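PDB 3TNL: shikimate dehydrogenase from Listeria monocytogenes, which probably catalyses the reversible NADP(H)-linked interconversion of 3-dehydroshikimate and shikimate, a step in the chorismate pathway to the aromatic amino acids. Local coordinates for residues Asp151-Gly163 and Ala173-Asn185. Residues are numbered along the deposited sequence; the frame is centred on the assembly and turned at random. Where two conformers were deposited one is given.
With NAD (nicotinamide-adenine-dinucleotide), chain H.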
loop_
_atom_site.group_PDB
_atom_site.type_symbol
_atom_site.label_atom_id
_atom_site.label_comp_id
_atom_site.label_asym_id
_atom_site.label_seq_id
_atom_site.Cartn_x
_atom_site.Cartn_y
_atom_site.Cartn_z
ATOM N N ASP B 151 8.774 -25.369 -29.324
ATOM C CA ASP B 151 7.915 -24.690 -30.284
ATOM C C ASP B 151 6.632 -25.489 -30.482
ATOM O O ASP B 151 6.644 -26.562 -31.104
ATOM C CB ASP B 151 8.626 -24.510 -31.631
ATOM C CG ASP B 151 7.734 -23.865 -32.687
ATOM O OD1 ASP B 151 6.777 -23.133 -32.337
ATOM O OD2 ASP B 151 8.016 -24.080 -33.888
ATOM N N ILE B 152 5.531 -25.003 -29.916
ATOM C CA ILE B 152 4.264 -25.694 -30.052
ATOM C C ILE B 152 3.291 -24.984 -30.991
ATOM O O ILE B 152 2.153 -25.427 -31.172
ATOM C CB ILE B 152 3.604 -25.989 -28.659
ATOM C CG1 ILE B 152 3.014 -24.718 -28.023
ATOM C CG2 ILE B 152 4.663 -26.691 -27.738
ATOM C CD1 ILE B 152 2.085 -25.008 -26.794
ATOM N N ILE B 153 3.701 -23.863 -31.582
ATOM C CA ILE B 153 2.819 -23.118 -32.467
ATOM C C ILE B 153 2.581 -23.947 -33.737
ATOM O O ILE B 153 3.508 -24.541 -34.280
ATOM C CB ILE B 153 3.425 -21.724 -32.803
ATOM C CG1 ILE B 153 3.764 -20.961 -31.508
ATOM C CG2 ILE B 153 2.492 -20.918 -33.698
ATOM C CD1 ILE B 153 2.641 -20.818 -30.522
ATOM N N GLY B 154 1.337 -23.997 -34.175
ATOM C CA GLY B 154 0.946 -24.746 -35.357
ATOM C C GLY B 154 0.834 -26.242 -35.144
ATOM O O GLY B 154 0.703 -27.002 -36.089
ATOM N N LYS B 155 0.826 -26.655 -33.874
ATOM C CA LYS B 155 0.806 -28.062 -33.522
ATOM C C LYS B 155 -0.342 -28.365 -32.570
ATOM O O LYS B 155 -1.198 -27.534 -32.352
ATOM C CB LYS B 155 2.161 -28.447 -32.935
ATOM C CG LYS B 155 3.315 -28.136 -33.880
ATOM C CD LYS B 155 4.662 -28.405 -33.300
ATOM C CE LYS B 155 5.760 -27.946 -34.230
ATOM N NZ LYS B 155 7.102 -28.111 -33.575
ATOM N N LYS B 156 -0.353 -29.580 -32.034
ATOM C CA LYS B 156 -1.414 -30.069 -31.170
ATOM C C LYS B 156 -0.973 -30.229 -29.733
ATOM O O LYS B 156 0.121 -30.772 -29.464
ATOM C CB LYS B 156 -1.910 -31.412 -31.675
ATOM C CG LYS B 156 -2.937 -32.056 -30.872
ATOM C CD LYS B 156 -3.485 -33.223 -31.711
ATOM C CE LYS B 156 -4.597 -33.908 -31.034
ATOM N NZ LYS B 156 -5.361 -34.812 -31.983
ATOM N N MET B 157 -1.782 -29.723 -28.816
ATOM C CA MET B 157 -1.558 -29.893 -27.394
ATOM C C MET B 157 -2.685 -30.715 -26.834
ATOM O O MET B 157 -3.837 -30.534 -27.219
ATOM C CB MET B 157 -1.530 -28.534 -26.659
ATOM C CG MET B 157 -1.476 -28.647 -25.123
ATOM S SD MET B 157 -1.165 -27.074 -24.262
ATOM C CE MET B 157 -2.626 -26.151 -24.754
ATOM N N THR B 158 -2.338 -31.611 -25.913
ATOM C CA THR B 158 -3.281 -32.375 -25.117
ATOM C C THR B 158 -3.068 -31.840 -23.682
ATOM O O THR B 158 -1.962 -31.764 -23.216
ATOM C CB THR B 158 -3.088 -33.870 -25.179
ATOM O OG1 THR B 158 -3.393 -34.295 -26.519
ATOM C CG2 THR B 158 -4.004 -34.595 -24.230
ATOM N N ILE B 159 -4.140 -31.464 -23.016
ATOM C CA ILE B 159 -4.034 -30.878 -21.689
ATOM C C ILE B 159 -5.100 -31.420 -20.750
ATOM O O ILE B 159 -6.256 -31.632 -21.148
ATOM C CB ILE B 159 -4.080 -29.340 -21.806
ATOM C CG1 ILE B 159 -3.845 -28.665 -20.448
ATOM C CG2 ILE B 159 -5.400 -28.856 -22.434
ATOM C CD1 ILE B 159 -3.696 -27.145 -20.544
ATOM N N CYS B 160 -4.700 -31.656 -19.500
ATOM C CA CYS B 160 -5.589 -32.097 -18.444
ATOM C C CYS B 160 -5.934 -30.896 -17.576
ATOM O O CYS B 160 -5.065 -30.211 -17.067
ATOM C CB CYS B 160 -4.932 -33.126 -17.519
ATOM S SG CYS B 160 -4.425 -34.620 -18.361
ATOM N N GLY B 161 -7.228 -30.646 -17.424
ATOM C CA GLY B 161 -7.713 -29.590 -16.554
ATOM C C GLY B 161 -8.682 -28.636 -17.217
ATOM O O GLY B 161 -8.753 -28.505 -18.441
ATOM N N ALA B 162 -9.392 -27.919 -16.356
ATOM C CA ALA B 162 -10.450 -26.970 -16.769
ATOM C C ALA B 162 -10.735 -25.893 -15.737
ATOM O O ALA B 162 -11.808 -25.241 -15.790
ATOM C CB ALA B 162 -11.719 -27.704 -17.137
ATOM N N GLY B 163 -9.790 -25.702 -14.814
ATOM C CA GLY B 163 -9.851 -24.642 -13.845
ATOM C C GLY B 163 -9.224 -23.370 -14.381
ATOM O O GLY B 163 -9.108 -23.171 -15.590
ATOM N N ALA B 173 -3.145 -20.313 -25.754
ATOM C CA ALA B 173 -2.497 -21.177 -26.736
ATOM C C ALA B 173 -3.232 -21.043 -28.072
ATOM O O ALA B 173 -2.597 -20.887 -29.109
ATOM C CB ALA B 173 -2.501 -22.634 -26.260
ATOM N N ALA B 174 -4.570 -21.059 -28.042
ATOM C CA ALA B 174 -5.383 -20.915 -29.265
ATOM C C ALA B 174 -5.172 -19.546 -29.922
ATOM O O ALA B 174 -5.008 -19.462 -31.152
ATOM C CB ALA B 174 -6.831 -21.107 -28.965
ATOM N N LEU B 175 -5.191 -18.488 -29.112
ATOM C CA LEU B 175 -4.939 -17.126 -29.627
ATOM C C LEU B 175 -3.530 -17.005 -30.206
ATOM O O LEU B 175 -3.329 -16.249 -31.162
ATOM C CB LEU B 175 -5.136 -16.078 -28.513
ATOM C CG LEU B 175 -6.571 -15.884 -28.028
ATOM C CD1 LEU B 175 -6.624 -15.021 -26.806
ATOM C CD2 LEU B 175 -7.491 -15.319 -29.154
ATOM N N ASP B 176 -2.547 -17.731 -29.672
ATOM C CA ASP B 176 -1.165 -17.672 -30.125
ATOM C C ASP B 176 -0.851 -18.568 -31.329
ATOM O O ASP B 176 0.284 -18.602 -31.796
ATOM C CB ASP B 176 -0.219 -18.067 -28.988
ATOM C CG ASP B 176 -0.178 -17.046 -27.857
ATOM O OD1 ASP B 176 -0.989 -16.086 -27.851
ATOM O OD2 ASP B 176 0.655 -17.269 -26.950
ATOM N N GLY B 177 -1.795 -19.363 -31.780
ATOM C CA GLY B 177 -1.553 -20.170 -32.969
ATOM C C GLY B 177 -1.363 -21.665 -32.829
ATOM O O GLY B 177 -0.953 -22.305 -33.782
ATOM N N VAL B 178 -1.611 -22.220 -31.644
ATOM C CA VAL B 178 -1.619 -23.673 -31.515
ATOM C C VAL B 178 -2.767 -24.152 -32.427
ATOM O O VAL B 178 -3.871 -23.601 -32.415
ATOM C CB VAL B 178 -1.774 -24.068 -30.062
ATOM C CG1 VAL B 178 -2.124 -25.537 -29.927
ATOM C CG2 VAL B 178 -0.486 -23.698 -29.316
ATOM N N LYS B 179 -2.527 -25.209 -33.189
ATOM C CA LYS B 179 -3.491 -25.672 -34.206
ATOM C C LYS B 179 -4.665 -26.473 -33.668
ATOM O O LYS B 179 -5.788 -26.361 -34.173
ATOM C CB LYS B 179 -2.752 -26.498 -35.281
ATOM C CG LYS B 179 -3.599 -26.982 -36.474
ATOM C CD LYS B 179 -2.826 -27.998 -37.341
ATOM C CE LYS B 179 -3.624 -28.351 -38.588
ATOM N NZ LYS B 179 -4.989 -28.798 -38.244
ATOM N N GLU B 180 -4.396 -27.291 -32.655
ATOM C CA GLU B 180 -5.418 -28.154 -32.082
ATOM C C GLU B 180 -5.173 -28.308 -30.602
ATOM O O GLU B 180 -4.016 -28.389 -30.185
ATOM C CB GLU B 180 -5.283 -29.560 -32.686
ATOM C CG GLU B 180 -5.289 -29.652 -34.200
ATOM C CD GLU B 180 -5.037 -31.090 -34.665
ATOM O OE1 GLU B 180 -3.840 -31.493 -34.745
ATOM O OE2 GLU B 180 -6.048 -31.760 -35.020
ATOM N N ILE B 181 -6.241 -28.354 -29.840
ATOM C CA ILE B 181 -6.169 -28.568 -28.399
ATOM C C ILE B 181 -7.188 -29.613 -27.995
ATOM O O ILE B 181 -8.378 -29.484 -28.285
ATOM C CB ILE B 181 -6.444 -27.263 -27.597
ATOM C CG1 ILE B 181 -5.377 -26.213 -27.948
ATOM C CG2 ILE B 181 -6.441 -27.537 -26.110
ATOM C CD1 ILE B 181 -5.542 -24.873 -27.278
ATOM N N SER B 182 -6.711 -30.667 -27.345
ATOM C CA SER B 182 -7.550 -31.694 -26.795
ATOM C C SER B 182 -7.496 -31.617 -25.270
ATOM O O SER B 182 -6.440 -31.819 -24.671
ATOM C CB SER B 182 -7.166 -33.073 -27.270
ATOM O OG SER B 182 -7.390 -33.155 -28.680
ATOM N N ILE B 183 -8.654 -31.319 -24.681
ATOM C CA ILE B 183 -8.791 -31.162 -23.230
ATOM C C ILE B 183 -9.401 -32.412 -22.625
ATOM O O ILE B 183 -10.377 -32.961 -23.153
ATOM C CB ILE B 183 -9.736 -29.978 -22.891
ATOM C CG1 ILE B 183 -9.283 -28.691 -23.616
ATOM C CG2 ILE B 183 -9.891 -29.793 -21.355
ATOM C CD1 ILE B 183 -10.291 -27.536 -23.558
ATOM N N PHE B 184 -8.829 -32.837 -21.498
ATOM C CA PHE B 184 -9.340 -33.954 -20.715
ATOM C C PHE B 184 -9.620 -33.466 -19.304
ATOM O O PHE B 184 -8.795 -32.811 -18.685
ATOM C CB PHE B 184 -8.374 -35.125 -20.666
ATOM C CG PHE B 184 -8.282 -35.867 -21.962
ATOM C CD1 PHE B 184 -8.888 -37.091 -22.102
ATOM C CD2 PHE B 184 -7.584 -35.331 -23.044
ATOM C CE1 PHE B 184 -8.816 -37.776 -23.301
ATOM C CE2 PHE B 184 -7.503 -36.004 -24.242
ATOM C CZ PHE B 184 -8.146 -37.224 -24.380
ATOM N N ASN B 185 -10.820 -33.742 -18.812
ATOM C CA ASN B 185 -11.169 -33.363 -17.465
ATOM C C ASN B 185 -12.129 -34.397 -16.894
ATOM O O ASN B 185 -12.909 -35.020 -17.635
ATOM C CB ASN B 185 -11.852 -31.966 -17.407
ATOM C CG ASN B 185 -11.736 -31.333 -16.025
ATOM O OD1 ASN B 185 -10.650 -30.816 -15.685
ATOM N ND2 ASN B 185 -12.813 -31.401 -15.216
HETATM P PA NAD H . -8.765 -24.892 -10.099
HETATM O O1A NAD H . -9.292 -25.199 -8.700
HETATM O O2A NAD H . -9.278 -23.652 -10.806
HETATM O O5B NAD H . -8.950 -26.212 -11.021
HETATM C C5B NAD H . -8.666 -27.540 -10.580
HETATM C C4B NAD H . -8.578 -28.475 -11.793
HETATM O O4B NAD H . -8.060 -29.746 -11.368
HETATM C C3B NAD H . -9.940 -28.820 -12.361
HETATM O O3B NAD H . -9.780 -29.075 -13.779
HETATM C C2B NAD H . -10.335 -30.106 -11.675
HETATM O O2B NAD H . -11.214 -30.913 -12.447
HETATM C C1B NAD H . -8.990 -30.792 -11.548
HETATM N N9A NAD H . -8.840 -31.776 -10.469
HETATM C C8A NAD H . -8.689 -31.480 -9.157
HETATM N N7A NAD H . -8.505 -32.622 -8.461
HETATM C C5A NAD H . -8.518 -33.676 -9.314
HETATM C C6A NAD H . -8.387 -35.048 -9.235
HETATM N N6A NAD H . -8.164 -35.641 -8.057
HETATM N N1A NAD H . -8.425 -35.798 -10.357
HETATM C C2A NAD H . -8.642 -35.225 -11.567
HETATM N N3A NAD H . -8.785 -33.890 -11.729
HETATM C C4A NAD H . -8.728 -33.088 -10.642
HETATM O O3 NAD H . -7.173 -24.849 -9.950
HETATM P PN NAD H . -6.135 -23.935 -10.769
HETATM O O1N NAD H . -6.025 -22.550 -10.181
HETATM O O2N NAD H . -6.372 -24.112 -12.270
HETATM O O5D NAD H . -4.711 -24.594 -10.400
HETATM C C5D NAD H . -4.443 -25.926 -10.823
HETATM C C4D NAD H . -2.960 -26.119 -10.579
HETATM O O4D NAD H . -2.225 -25.108 -11.293
HETATM C C3D NAD H . -2.609 -25.942 -9.110
HETATM O O3D NAD H . -1.763 -27.026 -8.715
HETATM C C2D NAD H . -1.867 -24.617 -9.050
HETATM O O2D NAD H . -0.931 -24.543 -7.951
HETATM C C1D NAD H . -1.211 -24.573 -10.424
HETATM N N1N NAD H . -0.864 -23.247 -10.941
HETATM C C2N NAD H . 0.412 -22.979 -11.277
HETATM C C3N NAD H . 0.767 -21.736 -11.789
HETATM C C7N NAD H . 2.174 -21.411 -12.172
HETATM O O7N NAD H . 2.446 -20.213 -12.235
HETATM N N7N NAD H . 3.047 -22.402 -12.458
HETATM C C4N NAD H . -0.224 -20.754 -11.949
HETATM C C5N NAD H . -1.536 -21.057 -11.599
HETATM C C6N NAD H . -1.839 -22.319 -11.087
#
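M157 and I181 sit on neighbouring parallel strands, 156-160 and 180-185, and their side chains run next to each other in the same direction. The M157 chain is extended until a turn at its sulfur (chi3 63°), which in one of two modelled conformers brings the methyl CE 3.8 Å from CB of A173, in the last turn of helix 164-175, and 4.1 Å from CD1 of I181. I159 continues this apolar face, its CG2 branch 4.0 Å from CG2 of I181. Near the N-terminal ends of the strands, V178 fits between CD1 of I152 and the carbonyl of K155, after the Schellman turn at G177 that ends the helix.

On the other face, the aliphatic part of K156 crosses E180, CD of K156 lying 3.5 Å from OE1 of E180, but the charged ends do not pair: NZ goes on to salt bridges with E223 and E226. Further along, CG2 of T158 approaches the F184 ring obliquely, on its CD2-CE2 side, against helix 217-226. A ladder of backbone bonds, from M157 N to E180 O through G161 N to F184 O, holds the strands in register.

At the C-terminal ends, N185 holds the adenosine ribose of NAD. N185 OD1 accepts from O3B of NAD at 2.7 Å and N185 ND2 donates to O2B at 3.2 Å; chi1 of -158° turns CG away from the backbone N to put the amide there. A162 N gives O3B a second bond, at 2.9 Å. Strand, glycine-rich turn at G161-G163, helix and second strand form the beta-alpha-beta unit of a Rossmann dinucleotide-binding fold.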